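PDB 4FID: G protein alpha subunit from Entamoeba histolytica, which probably acts as the GTP-binding and GTP-hydrolysing alpha subunit of a heterotrimeric G protein, relaying signals from membrane receptors. Local coordinates for residues D93-W98 against N125-A130; A119-E124 against E138-H143. All blocks are in the same frame, centred on the assembly; numbering follows the deposited sequence.

In the fold
Both interactions belong to the all-helical domain of the G-alpha fold, and their centres lie about 12 Å apart. Helices 90-99, 119-124 and 126-129 touch the long helix 42-62, whereas helix 138-143 meets helix 18-28. Along the chain the segments interleave in the order 93-98, 119-124, 125-130, 138-143: helix 126-129 follows helix 119-124 directly and helix 138-143 comes next, so the two contacts cross along the chain. Interaction 1 lies about 24 Å from the centre of the chain, interaction 2 about 13 Å. A salt bridge from Arg-128 to Asp-140 and packing of Trp-98 on Phe-123 join them side chain to side chain, and only interaction 2 of the pair reaches GDP.

Interaction 1: residues D93-W98 against N125-A130; sequences DVEALW and NVKRIA
The side chain of Glu-95, ending in its flat carboxylate, crosses that of Lys-127 at about a right angle. The opposite charges, too far apart for a salt bridge, may attract weakly: Glu-95 OE2 and Lys-127 NZ stand 4.2 Å apart, and the place of that oxygen is doubtful. A second flat group, the guanidinium of Arg-128, lies beyond the interface and has the amide of Asn-125 at its edge, in its plane. Arg-128 NH2 donates to Asn-125 OD1 at 2.8 Å in an almost straight bond, yet approaches from above the carbonyl plane, 54° out of it.

Beside the charged pair the contact is apolar. Val-94 and Val-126 meet tip to tip, with Val-94 CG1 3.8 Å from Val-126 CG2. Val-94 carries CG1 anti to its own N (chi1 166°), which directs this methyl at the partner, where it touches both branches of Val-126. In the all-helical domain characteristic of G-alpha subunits, these valines join helix 90-99 to the short helix 126-129, and Val-126 also rests on Val-49 of the long helix 42-62. The CG of Glu-95 covers the neighbouring side of Val-126, 4.0 Å from its CG1. Ile-129 points elsewhere, onto Cys-46 and Leu-122, while Trp-98 sets its ring edge-to-face with Tyr-107.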
ATOM      1  N   ASP A  93      -9.013 -25.022 -11.160  1.00 45.80           N
ATOM      2  CA  ASP A  93     -10.083 -24.124 -11.556  1.00 41.21           C
ATOM      3  C   ASP A  93      -9.829 -22.657 -11.226  1.00 39.35           C
ATOM      4  O   ASP A  93     -10.448 -21.776 -11.813  1.00 36.98           O
ATOM      5  CB  ASP A  93     -11.481 -24.643 -11.172  1.00 50.75           C
ATOM      6  CG  ASP A  93     -11.660 -24.823  -9.708  1.00 57.02           C
ATOM      7  OD1 ASP A  93     -10.666 -24.616  -8.974  1.00 63.77           O
ATOM      8  OD2 ASP A  93     -12.806 -25.132  -9.306  1.00 50.71           O
ATOM      9  N   VAL A  94      -8.883 -22.387 -10.334  1.00 45.31           N
ATOM     10  CA  VAL A  94      -8.362 -21.032 -10.230  1.00 45.89           C
ATOM     11  C   VAL A  94      -7.749 -20.591 -11.568  1.00 46.11           C
ATOM     12  O   VAL A  94      -7.990 -19.467 -12.019  1.00 45.67           O
ATOM     13  CB  VAL A  94      -7.347 -20.854  -9.069  1.00 49.11           C
ATOM     14  CG1 VAL A  94      -6.583 -19.542  -9.212  1.00 45.21           C
ATOM     15  CG2 VAL A  94      -8.053 -20.919  -7.719  1.00 46.86           C
ATOM     16  N   GLU A  95      -6.983 -21.470 -12.218  1.00 45.84           N
ATOM     17  CA  GLU A  95      -6.324 -21.111 -13.487  1.00 48.18           C
ATOM     18  C   GLU A  95      -7.306 -20.951 -14.641  1.00 47.58           C
ATOM     19  O   GLU A  95      -7.172 -20.039 -15.457  1.00 53.76           O
ATOM     20  CB  GLU A  95      -5.295 -22.149 -13.888  1.00 52.02           C
ATOM     21  CG  GLU A  95      -4.053 -22.162 -13.070  1.00 65.67           C
ATOM     22  CD  GLU A  95      -3.389 -23.513 -13.136  1.00 85.28           C
ATOM     23  OE1 GLU A  95      -4.059 -24.470 -13.585  1.00 88.33           O
ATOM     24  OE2 GLU A  95      -2.213 -23.624 -12.736  1.00 97.29           O
ATOM     25  N   ALA A  96      -8.270 -21.864 -14.720  1.00 37.64           N
ATOM     26  CA  ALA A  96      -9.354 -21.766 -15.696  1.00 39.42           C
ATOM     27  C   ALA A  96     -10.206 -20.522 -15.449  1.00 41.49           C
ATOM     28  O   ALA A  96     -10.505 -19.776 -16.376  1.00 48.61           O
ATOM     29  CB  ALA A  96     -10.226 -23.024 -15.660  1.00 38.25           C
ATOM     30  N   LEU A  97     -10.595 -20.303 -14.199  1.00 33.71           N
ATOM     31  CA  LEU A  97     -11.377 -19.129 -13.852  1.00 37.61           C
ATOM     32  C   LEU A  97     -10.685 -17.839 -14.293  1.00 43.71           C
ATOM     33  O   LEU A  97     -11.292 -16.992 -14.943  1.00 48.02           O
ATOM     34  CB  LEU A  97     -11.678 -19.096 -12.353  1.00 31.52           C
ATOM     35  CG  LEU A  97     -12.799 -20.029 -11.872  1.00 36.27           C
ATOM     36  CD1 LEU A  97     -12.782 -20.194 -10.342  1.00 37.30           C
ATOM     37  CD2 LEU A  97     -14.163 -19.542 -12.368  1.00 31.64           C
ATOM     38  N   TRP A  98      -9.411 -17.699 -13.952  1.00 44.40           N
ATOM     39  CA  TRP A  98      -8.677 -16.468 -14.235  1.00 38.45           C
ATOM     40  C   TRP A  98      -8.519 -16.261 -15.745  1.00 38.84           C
ATOM     41  O   TRP A  98      -8.343 -15.144 -16.209  1.00 42.72           O
ATOM     42  CB  TRP A  98      -7.327 -16.497 -13.518  1.00 31.49           C
ATOM     43  CG  TRP A  98      -6.457 -15.288 -13.684  1.00 31.99           C
ATOM     44  CD1 TRP A  98      -5.152 -15.270 -14.095  1.00 28.98           C
ATOM     45  CD2 TRP A  98      -6.809 -13.928 -13.421  1.00 40.49           C
ATOM     46  NE1 TRP A  98      -4.675 -13.982 -14.122  1.00 34.03           N
ATOM     47  CE2 TRP A  98      -5.674 -13.137 -13.705  1.00 41.57           C
ATOM     48  CE3 TRP A  98      -7.967 -13.300 -12.964  1.00 43.48           C
ATOM     49  CZ2 TRP A  98      -5.671 -11.750 -13.546  1.00 39.76           C
ATOM     50  CZ3 TRP A  98      -7.960 -11.922 -12.818  1.00 42.90           C
ATOM     51  CH2 TRP A  98      -6.823 -11.166 -13.109  1.00 40.57           C
ATOM     52  N   ASN A 125       0.244 -16.826  -9.124  1.00 36.72           N
ATOM     53  CA  ASN A 125       1.181 -17.571  -8.296  1.00 30.02           C
ATOM     54  C   ASN A 125       0.552 -18.790  -7.651  1.00 34.39           C
ATOM     55  O   ASN A 125       1.156 -19.405  -6.760  1.00 34.76           O
ATOM     56  CB  ASN A 125       1.804 -16.659  -7.234  1.00 29.92           C
ATOM     57  CG  ASN A 125       2.961 -15.828  -7.784  1.00 36.13           C
ATOM     58  OD1 ASN A 125       4.096 -16.280  -7.795  1.00 39.05           O
ATOM     59  ND2 ASN A 125       2.671 -14.611  -8.243  1.00 36.87           N
ATOM     60  N   VAL A 126      -0.651 -19.145  -8.118  1.00 34.42           N
ATOM     61  CA  VAL A 126      -1.448 -20.208  -7.498  1.00 37.47           C
ATOM     62  C   VAL A 126      -0.803 -21.607  -7.518  1.00 39.33           C
ATOM     63  O   VAL A 126      -0.891 -22.342  -6.534  1.00 39.48           O
ATOM     64  CB  VAL A 126      -2.880 -20.267  -8.060  1.00 36.07           C
ATOM     65  CG1 VAL A 126      -2.904 -20.938  -9.425  1.00 34.69           C
ATOM     66  CG2 VAL A 126      -3.775 -21.007  -7.089  1.00 33.97           C
ATOM     67  N   LYS A 127      -0.152 -21.963  -8.622  1.00 48.95           N
ATOM     68  CA  LYS A 127       0.542 -23.247  -8.714  1.00 52.07           C
ATOM     69  C   LYS A 127       1.532 -23.411  -7.566  1.00 51.20           C
ATOM     70  O   LYS A 127       1.678 -24.495  -7.022  1.00 48.75           O
ATOM     71  CB  LYS A 127       1.281 -23.385 -10.044  1.00 57.67           C
ATOM     72  CG  LYS A 127       0.401 -23.523 -11.281  1.00 68.98           C
ATOM     73  CD  LYS A 127       1.257 -23.402 -12.549  1.00 76.70           C
ATOM     74  CE  LYS A 127       0.461 -23.628 -13.834  1.00 81.37           C
ATOM     75  NZ  LYS A 127       1.276 -23.345 -15.061  1.00 81.41           N
ATOM     76  N   ARG A 128       2.206 -22.328  -7.195  1.00 52.37           N
ATOM     77  CA  ARG A 128       3.204 -22.384  -6.136  1.00 49.52           C
ATOM     78  C   ARG A 128       2.625 -22.226  -4.725  1.00 52.83           C
ATOM     79  O   ARG A 128       3.204 -22.723  -3.763  1.00 56.86           O
ATOM     80  CB  ARG A 128       4.301 -21.353  -6.385  1.00 50.93           C
ATOM     81  CG  ARG A 128       5.406 -21.336  -5.324  1.00 55.73           C
ATOM     82  CD  ARG A 128       6.425 -20.221  -5.604  1.00 54.60           C
ATOM     83  NE  ARG A 128       5.748 -18.944  -5.802  1.00 47.35           N
ATOM     84  CZ  ARG A 128       5.573 -18.018  -4.866  1.00 35.54           C
ATOM     85  NH1 ARG A 128       6.060 -18.183  -3.651  1.00 33.34           N
ATOM     86  NH2 ARG A 128       4.917 -16.909  -5.164  1.00 30.92           N
ATOM     87  N   ILE A 129       1.491 -21.538  -4.601  1.00 53.18           N
ATOM     88  CA  ILE A 129       0.873 -21.303  -3.291  1.00 54.34           C
ATOM     89  C   ILE A 129       0.090 -22.531  -2.840  1.00 56.39           C
ATOM     90  O   ILE A 129      -0.020 -22.814  -1.643  1.00 54.04           O
ATOM     91  CB  ILE A 129      -0.082 -20.072  -3.313  1.00 47.66           C
ATOM     92  CG1 ILE A 129       0.698 -18.771  -3.492  1.00 41.47           C
ATOM     93  CG2 ILE A 129      -0.929 -19.994  -2.042  1.00 50.66           C
ATOM     94  CD1 ILE A 129      -0.164 -17.655  -4.040  1.00 33.77           C
ATOM     95  N   ALA A 130      -0.444 -23.258  -3.817  1.00 56.76           N
ATOM     96  CA  ALA A 130      -1.307 -24.395  -3.548  1.00 59.14           C
ATOM     97  C   ALA A 130      -0.541 -25.691  -3.335  1.00 60.41           C
ATOM     98  O   ALA A 130      -1.152 -26.738  -3.180  1.00 63.80           O
ATOM     99  CB  ALA A 130      -2.310 -24.560  -4.661  1.00 60.22           C
TER

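Interaction 2: residues A119-E124 against E138-H143. With GDP (guanosine-5'-diphosphate), chain C.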
ATOM      1  N   ALA A 119      -4.896  -9.424  -5.723  1.00 28.81           N
ATOM      2  CA  ALA A 119      -5.669 -10.480  -6.373  1.00 30.29           C
ATOM      3  C   ALA A 119      -4.937 -11.146  -7.539  1.00 32.97           C
ATOM      4  O   ALA A 119      -4.677 -12.357  -7.509  1.00 33.13           O
ATOM      5  CB  ALA A 119      -7.029  -9.969  -6.815  1.00 26.30           C
ATOM      6  N   LYS A 120      -4.615 -10.358  -8.558  1.00 32.65           N
ATOM      7  CA  LYS A 120      -3.891 -10.848  -9.729  1.00 27.73           C
ATOM      8  C   LYS A 120      -2.592 -11.555  -9.350  1.00 32.98           C
ATOM      9  O   LYS A 120      -2.288 -12.630  -9.880  1.00 38.98           O
ATOM     10  CB  LYS A 120      -3.596  -9.706 -10.695  1.00 30.03           C
ATOM     11  CG  LYS A 120      -2.659 -10.085 -11.845  1.00 35.81           C
ATOM     12  CD  LYS A 120      -2.720  -9.031 -12.943  1.00 43.02           C
ATOM     13  CE  LYS A 120      -1.678  -9.267 -14.030  1.00 54.60           C
ATOM     14  NZ  LYS A 120      -1.747  -8.230 -15.106  1.00 63.04           N
ATOM     15  N   TYR A 121      -1.832 -10.977  -8.423  1.00 30.54           N
ATOM     16  CA  TYR A 121      -0.595 -11.628  -7.990  1.00 28.47           C
ATOM     17  C   TYR A 121      -0.896 -13.010  -7.439  1.00 30.75           C
ATOM     18  O   TYR A 121      -0.243 -13.974  -7.804  1.00 34.42           O
ATOM     19  CB  TYR A 121       0.171 -10.785  -6.967  1.00 22.78           C
ATOM     20  CG  TYR A 121       1.431 -11.430  -6.413  1.00 25.58           C
ATOM     21  CD1 TYR A 121       2.680 -11.154  -6.967  1.00 24.21           C
ATOM     22  CD2 TYR A 121       1.378 -12.290  -5.312  1.00 23.07           C
ATOM     23  CE1 TYR A 121       3.839 -11.731  -6.454  1.00 21.58           C
ATOM     24  CE2 TYR A 121       2.528 -12.877  -4.790  1.00 24.39           C
ATOM     25  CZ  TYR A 121       3.761 -12.588  -5.365  1.00 29.58           C
ATOM     26  OH  TYR A 121       4.923 -13.145  -4.852  1.00 30.88           O
ATOM     27  N   LEU A 122      -1.894 -13.114  -6.567  1.00 33.05           N
ATOM     28  CA  LEU A 122      -2.243 -14.415  -6.000  1.00 30.51           C
ATOM     29  C   LEU A 122      -2.570 -15.435  -7.091  1.00 27.95           C
ATOM     30  O   LEU A 122      -2.030 -16.522  -7.082  1.00 27.89           O
ATOM     31  CB  LEU A 122      -3.364 -14.309  -4.955  1.00 28.54           C
ATOM     32  CG  LEU A 122      -2.898 -13.557  -3.698  1.00 33.89           C
ATOM     33  CD1 LEU A 122      -3.997 -13.353  -2.604  1.00 21.34           C
ATOM     34  CD2 LEU A 122      -1.692 -14.255  -3.143  1.00 26.37           C
ATOM     35  N   PHE A 123      -3.420 -15.068  -8.041  1.00 30.43           N
ATOM     36  CA  PHE A 123      -3.779 -15.955  -9.144  1.00 37.24           C
ATOM     37  C   PHE A 123      -2.581 -16.394  -9.995  1.00 40.27           C
ATOM     38  O   PHE A 123      -2.422 -17.574 -10.302  1.00 43.88           O
ATOM     39  CB  PHE A 123      -4.855 -15.296 -10.015  1.00 38.25           C
ATOM     40  CG  PHE A 123      -6.072 -14.872  -9.230  1.00 36.75           C
ATOM     41  CD1 PHE A 123      -6.400 -15.519  -8.037  1.00 27.91           C
ATOM     42  CD2 PHE A 123      -6.876 -13.823  -9.663  1.00 34.00           C
ATOM     43  CE1 PHE A 123      -7.504 -15.121  -7.298  1.00 30.18           C
ATOM     44  CE2 PHE A 123      -7.986 -13.426  -8.926  1.00 28.28           C
ATOM     45  CZ  PHE A 123      -8.303 -14.077  -7.749  1.00 29.09           C
ATOM     46  N   GLU A 124      -1.725 -15.453 -10.363  1.00 32.73           N
ATOM     47  CA  GLU A 124      -0.567 -15.802 -11.167  1.00 31.46           C
ATOM     48  C   GLU A 124       0.420 -16.697 -10.436  1.00 36.69           C
ATOM     49  O   GLU A 124       1.320 -17.266 -11.050  1.00 39.25           O
ATOM     50  CB  GLU A 124       0.115 -14.543 -11.682  1.00 31.54           C
ATOM     51  CG  GLU A 124      -0.745 -13.807 -12.699  1.00 40.37           C
ATOM     52  CD  GLU A 124      -0.230 -12.428 -13.040  1.00 52.39           C
ATOM     53  OE1 GLU A 124       0.791 -11.983 -12.468  1.00 53.63           O
ATOM     54  OE2 GLU A 124      -0.867 -11.780 -13.890  1.00 61.60           O
ATOM     55  N   GLU A 138       9.533 -13.737   0.625  1.00 37.29           N
ATOM     56  CA  GLU A 138       9.479 -12.315   0.966  1.00 29.45           C
ATOM     57  C   GLU A 138       8.645 -11.549  -0.036  1.00 32.97           C
ATOM     58  O   GLU A 138       7.993 -10.557   0.318  1.00 32.05           O
ATOM     59  CB  GLU A 138      10.870 -11.714   1.069  1.00 28.84           C
ATOM     60  CG  GLU A 138      11.672 -12.265   2.256  1.00 40.44           C
ATOM     61  CD  GLU A 138      13.034 -11.616   2.403  1.00 52.49           C
ATOM     62  OE1 GLU A 138      13.488 -11.431   3.547  1.00 60.16           O
ATOM     63  OE2 GLU A 138      13.653 -11.280   1.372  1.00 53.92           O
ATOM     64  N   GLU A 139       8.616 -12.024  -1.282  1.00 33.01           N
ATOM     65  CA  GLU A 139       7.850 -11.317  -2.303  1.00 28.70           C
ATOM     66  C   GLU A 139       6.333 -11.506  -2.042  1.00 28.64           C
ATOM     67  O   GLU A 139       5.544 -10.566  -2.163  1.00 27.15           O
ATOM     68  CB  GLU A 139       8.302 -11.732  -3.710  1.00 31.23           C
ATOM     69  CG  GLU A 139       7.889 -10.808  -4.849  1.00 43.96           C
ATOM     70  CD  GLU A 139       8.501  -9.417  -4.730  1.00 63.59           C
ATOM     71  OE1 GLU A 139       9.723  -9.322  -4.484  1.00 71.79           O
ATOM     72  OE2 GLU A 139       7.761  -8.413  -4.880  1.00 67.12           O
ATOM     73  N   ASP A 140       5.933 -12.704  -1.648  1.00 27.40           N
ATOM     74  CA  ASP A 140       4.551 -12.926  -1.236  1.00 29.58           C
ATOM     75  C   ASP A 140       4.163 -11.963  -0.118  1.00 33.43           C
ATOM     76  O   ASP A 140       3.091 -11.382  -0.145  1.00 36.11           O
ATOM     77  CB  ASP A 140       4.335 -14.385  -0.789  1.00 32.30           C
ATOM     78  CG  ASP A 140       4.577 -15.390  -1.922  1.00 38.12           C
ATOM     79  OD1 ASP A 140       4.554 -14.947  -3.092  1.00 34.34           O
ATOM     80  OD2 ASP A 140       4.794 -16.604  -1.654  1.00 29.08           O
ATOM     81  N   LEU A 141       5.033 -11.793   0.872  1.00 33.36           N
ATOM     82  CA  LEU A 141       4.708 -10.926   2.003  1.00 30.43           C
ATOM     83  C   LEU A 141       4.542  -9.471   1.569  1.00 34.04           C
ATOM     84  O   LEU A 141       3.741  -8.736   2.164  1.00 34.33           O
ATOM     85  CB  LEU A 141       5.777 -11.007   3.094  1.00 29.15           C
ATOM     86  CG  LEU A 141       5.613 -11.940   4.296  1.00 31.65           C
ATOM     87  CD1 LEU A 141       5.204 -13.353   3.871  1.00 34.74           C
ATOM     88  CD2 LEU A 141       6.910 -11.963   5.140  1.00 26.34           C
ATOM     89  N   ILE A 142       5.311  -9.055   0.556  1.00 29.94           N
ATOM     90  CA  ILE A 142       5.197  -7.711   0.008  1.00 27.89           C
ATOM     91  C   ILE A 142       3.814  -7.500  -0.589  1.00 38.89           C
ATOM     92  O   ILE A 142       3.191  -6.453  -0.388  1.00 41.62           O
ATOM     93  CB  ILE A 142       6.238  -7.442  -1.113  1.00 43.49           C
ATOM     94  CG1 ILE A 142       7.660  -7.322  -0.540  1.00 33.37           C
ATOM     95  CG2 ILE A 142       5.825  -6.204  -1.969  1.00 13.84           C
ATOM     96  CD1 ILE A 142       7.787  -6.260   0.495  1.00 33.65           C
ATOM     97  N   HIS A 143       3.327  -8.509  -1.310  1.00 39.49           N
ATOM     98  CA  HIS A 143       2.087  -8.361  -2.073  1.00 36.37           C
ATOM     99  C   HIS A 143       0.832  -8.722  -1.306  1.00 34.16           C
ATOM    100  O   HIS A 143      -0.275  -8.373  -1.716  1.00 33.42           O
ATOM    101  CB  HIS A 143       2.130  -9.192  -3.350  1.00 31.61           C
ATOM    102  CG  HIS A 143       3.013  -8.620  -4.400  1.00 26.53           C
ATOM    103  ND1 HIS A 143       4.361  -8.909  -4.479  1.00 31.96           N
ATOM    104  CD2 HIS A 143       2.744  -7.777  -5.423  1.00 24.62           C
ATOM    105  CE1 HIS A 143       4.886  -8.263  -5.507  1.00 25.66           C
ATOM    106  NE2 HIS A 143       3.926  -7.573  -6.096  1.00 28.40           N
TER
HETATM  107  PB  GDP C 401      -1.403  -0.241   5.736  1.00 69.21           P
HETATM  108  O1B GDP C 401      -1.062  -1.381   6.662  1.00 71.41           O
HETATM  109  O2B GDP C 401      -2.773   0.290   6.088  1.00 70.95           O
HETATM  110  O3B GDP C 401      -0.366   0.835   5.942  1.00 69.23           O
HETATM  111  O3A GDP C 401      -1.425  -0.696   4.172  1.00 69.85           O
HETATM  112  PA  GDP C 401      -0.795  -2.086   3.603  1.00 98.76           P
HETATM  113  O1A GDP C 401       0.715  -2.017   3.511  1.00 84.66           O
HETATM  114  O2A GDP C 401      -1.218  -3.275   4.448  1.00103.93           O
HETATM  115  O5' GDP C 401      -1.459  -2.233   2.133  1.00 81.22           O
HETATM  116  C5' GDP C 401      -2.231  -3.393   1.806  1.00 81.05           C
HETATM  117  C4' GDP C 401      -2.119  -3.783   0.324  1.00 79.49           C
HETATM  118  O4' GDP C 401      -1.685  -2.694  -0.502  1.00 74.85           O
HETATM  119  C3' GDP C 401      -1.148  -4.942   0.092  1.00 74.05           C
HETATM  120  O3' GDP C 401      -1.830  -6.015  -0.589  1.00 69.13           O
HETATM  121  C2' GDP C 401      -0.030  -4.353  -0.757  1.00 66.45           C
HETATM  122  O2' GDP C 401       0.517  -5.328  -1.663  1.00 55.38           O
HETATM  123  C1' GDP C 401      -0.721  -3.173  -1.446  1.00 67.15           C
HETATM  124  N9  GDP C 401       0.230  -2.105  -1.877  1.00 59.96           N
HETATM  125  C8  GDP C 401       0.926  -1.242  -1.105  1.00 48.31           C
HETATM  126  N7  GDP C 401       1.689  -0.407  -1.862  1.00 41.40           N
HETATM  127  C5  GDP C 401       1.484  -0.730  -3.153  1.00 49.83           C
HETATM  128  C6  GDP C 401       1.971  -0.265  -4.478  1.00 54.30           C
HETATM  129  O6  GDP C 401       2.784   0.672  -4.575  1.00 52.59           O
HETATM  130  N1  GDP C 401       1.520  -0.880  -5.577  1.00 61.17           N
HETATM  131  C2  GDP C 401       0.630  -1.891  -5.515  1.00 63.65           C
HETATM  132  N2  GDP C 401       0.209  -2.454  -6.670  1.00 66.45           N
HETATM  133  N3  GDP C 401       0.136  -2.372  -4.345  1.00 60.44           N
HETATM  134  C4  GDP C 401       0.520  -1.843  -3.156  1.00 58.43           C
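Tyr-121 and His-143 lay their rings almost parallel, with planes 6° apart and centroids 4.0 Å from one another, in an offset stack between two roughly antiparallel helices. The displacement puts Tyr-121 CD1 over the centre of the imidazole, while His-143 CG sits above the outer part of the phenol ring. His-143 CB adds a CH-pi contact over the same phenol face, 3.8 Å from its centroid. Tyr-121 can present that face because its CG is anti to the backbone N (chi1 177°), which carries the ring straight out toward helix 138-143.

Asp-140 approaches the same ring differently, at its edge. Its carboxylate is turned 74° from the phenol plane, and Tyr-121 OH donates to Asp-140 OD1, modelled at 2.5 Å, meeting the oxygen nearly along its C-O bond. The other oxygen, OD2, is salt-bridged to Arg-128 NH1 and hydrogen-bonded to Tyr-134 OH, and Thr-137 OG1 accepts from the Asp-140 backbone N.

The imidazole has its own tether. His-143 ND1 donates to Glu-139 O at 3.1 Å, with the acceptor in the ring plane, and His-143 N reaches that same carbonyl oxygen from the opposite face. Just beyond, the C-terminal end of the helix meets the ribose of GDP: GDP O3' donates to His-143 O, although that oxygen is less surely placed, and GDP O2' lies 3.2 Å from Ile-142 O.

The ND1 bond and the stack on Tyr-121 probably restrain rotation of the imidazole. Asp-140, gripped by two hydroxyls and an arginine, is probably ionised, and Tyr-121, bonded to Asp-140 and stacked on His-143, ties helix 119-124 to the helix whose last carbonyls meet the ribose.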